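Side-chain contact in immunomodulatory active chitinase (Trichuris suis, PDB 6G9C), which probably binds and hydrolyses chitin as a secreted family 18 glycoside hydrolase, and has immunomodulatory activity: residues S193-P196 with K197-D200. Residues are numbered along the deposited sequence; the frame is centred on the assembly and turned at random.
Sequences SANP and KTVD
An N-cap opens helix 196-202, which follows barrel strand 187-193 in the TIM-barrel fold of the family 18 glycoside hydrolases: Asn-195 stands just before the first turn and its side chain accepts from the backbone of Lys-197. The evidence is the 2.9 Å between Asn-195 OD1 and Lys-197 N; the N-H...O angle of 133° shows a bent bond, and the donor is tilted 18° from the carbonyl plane of the amide. With CG anti to the backbone N (chi1 -179°), the Asn-195 amide turns forward to the start of the helix. OD1 also touches the root of the Lys-197 side chain, whose bent chain then leads away from the contact. Pro-196 supplies the first helical residue, and the first turn is closed by two backbone bonds, Val-199 N to Asn-195 O and Asp-200 N to Pro-196 O, each 2.9 Å long.

Ahead of the cap, Ser-193 makes an ST turn: its OG accepts from Asn-195 N at 2.9 Å in a nearly straight bond. The same oxygen rests against Thr-198, with Ser-193 OG 3.4 Å from Thr-198 CB. Thr-198 presents two branches: CG2 packs on Ser-193 CB, whereas OG1 faces CB and CG of Asn-195, the two side chains crossing at roughly a right angle.

On helix 251-261, Trp-258 donates to Ser-193 O and touches Val-199, while Tyr-257 and Lys-261 hold Asp-200 OD1 by a hydrogen bond and a salt bridge. Val-199 also touches Tyr-257, and its methyl CG2 meets two carbonyl oxygens, 3.3 Å from Asn-195 O and 3.4 Å from Ser-193 O.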
ATOM      1  N   SER A 193      20.027  23.323   8.428  1.00 29.94           N
ATOM      2  CA  SER A 193      20.375  24.126   9.591  1.00 31.00           C
ATOM      3  C   SER A 193      19.608  25.443   9.599  1.00 35.99           C
ATOM      4  O   SER A 193      19.354  26.048   8.554  1.00 31.11           O
ATOM      5  CB  SER A 193      21.880  24.419   9.608  1.00 33.19           C
ATOM      6  OG  SER A 193      22.213  25.343  10.639  1.00 35.07           O
ATOM      7  N   ALA A 194      19.261  25.901  10.803  1.00 29.15           N
ATOM      8  CA  ALA A 194      18.694  27.230  10.997  1.00 30.29           C
ATOM      9  C   ALA A 194      19.729  28.257  11.456  1.00 39.00           C
ATOM     10  O   ALA A 194      19.365  29.404  11.724  1.00 40.39           O
ATOM     11  CB  ALA A 194      17.538  27.175  12.009  1.00 28.32           C
ATOM     12  N   ASN A 195      21.003  27.871  11.555  1.00 36.71           N
ATOM     13  CA  ASN A 195      22.066  28.776  11.988  1.00 40.00           C
ATOM     14  C   ASN A 195      22.611  29.497  10.760  1.00 41.76           C
ATOM     15  O   ASN A 195      23.194  28.842   9.885  1.00 40.46           O
ATOM     16  CB  ASN A 195      23.170  27.995  12.702  1.00 43.24           C
ATOM     17  CG  ASN A 195      24.323  28.880  13.210  1.00 48.74           C
ATOM     18  OD1 ASN A 195      24.697  29.883  12.594  1.00 44.00           O
ATOM     19  ND2 ASN A 195      24.914  28.472  14.325  1.00 49.34           N
ATOM     20  N   PRO A 196      22.445  30.818  10.647  1.00 40.03           N
ATOM     21  CA  PRO A 196      22.861  31.519   9.419  1.00 43.75           C
ATOM     22  C   PRO A 196      24.326  31.335   9.047  1.00 46.20           C
ATOM     23  O   PRO A 196      24.647  31.328   7.852  1.00 48.14           O
ATOM     24  CB  PRO A 196      22.547  32.986   9.743  1.00 50.04           C
ATOM     25  CG  PRO A 196      21.432  32.914  10.738  1.00 48.68           C
ATOM     26  CD  PRO A 196      21.715  31.700  11.578  1.00 44.75           C
ATOM     27  N   LYS A 197      25.228  31.211  10.028  1.00 43.71           N
ATOM     28  CA  LYS A 197      26.630  30.947   9.719  1.00 53.33           C
ATOM     29  C   LYS A 197      26.800  29.568   9.098  1.00 47.09           C
ATOM     30  O   LYS A 197      27.590  29.393   8.162  1.00 46.78           O
ATOM     31  CB  LYS A 197      27.484  31.058  10.979  1.00 58.32           C
ATOM     32  CG  LYS A 197      27.303  32.340  11.762  1.00 70.96           C
ATOM     33  CD  LYS A 197      28.272  33.415  11.298  1.00 77.05           C
ATOM     34  CE  LYS A 197      28.798  34.227  12.480  1.00 82.75           C
ATOM     35  NZ  LYS A 197      27.711  34.906  13.251  1.00 81.84           N
ATOM     36  N   THR A 198      26.077  28.578   9.624  1.00 38.74           N
ATOM     37  CA  THR A 198      26.116  27.232   9.061  1.00 45.08           C
ATOM     38  C   THR A 198      25.524  27.209   7.659  1.00 43.11           C
ATOM     39  O   THR A 198      26.060  26.546   6.762  1.00 42.77           O
ATOM     40  CB  THR A 198      25.371  26.267   9.985  1.00 45.76           C
ATOM     41  OG1 THR A 198      25.975  26.309  11.284  1.00 42.88           O
ATOM     42  CG2 THR A 198      25.424  24.843   9.451  1.00 40.63           C
ATOM     43  N   VAL A 199      24.422  27.940   7.451  1.00 39.20           N
ATOM     44  CA  VAL A 199      23.816  28.030   6.122  1.00 37.27           C
ATOM     45  C   VAL A 199      24.809  28.627   5.135  1.00 42.96           C
ATOM     46  O   VAL A 199      24.995  28.116   4.025  1.00 42.40           O
ATOM     47  CB  VAL A 199      22.517  28.860   6.179  1.00 40.69           C
ATOM     48  CG1 VAL A 199      21.953  29.073   4.781  1.00 47.09           C
ATOM     49  CG2 VAL A 199      21.497  28.210   7.078  1.00 34.16           C
ATOM     50  N   ASP A 200      25.475  29.709   5.541  1.00 47.36           N
ATOM     51  CA  ASP A 200      26.471  30.358   4.695  1.00 47.16           C
ATOM     52  C   ASP A 200      27.576  29.393   4.287  1.00 50.89           C
ATOM     53  O   ASP A 200      27.993  29.360   3.122  1.00 49.78           O
ATOM     54  CB  ASP A 200      27.072  31.555   5.432  1.00 55.50           C
ATOM     55  CG  ASP A 200      26.348  32.842   5.135  1.00 70.36           C
ATOM     56  OD1 ASP A 200      25.276  32.785   4.498  1.00 70.43           O
ATOM     57  OD2 ASP A 200      26.861  33.914   5.524  1.00 77.70           O
TER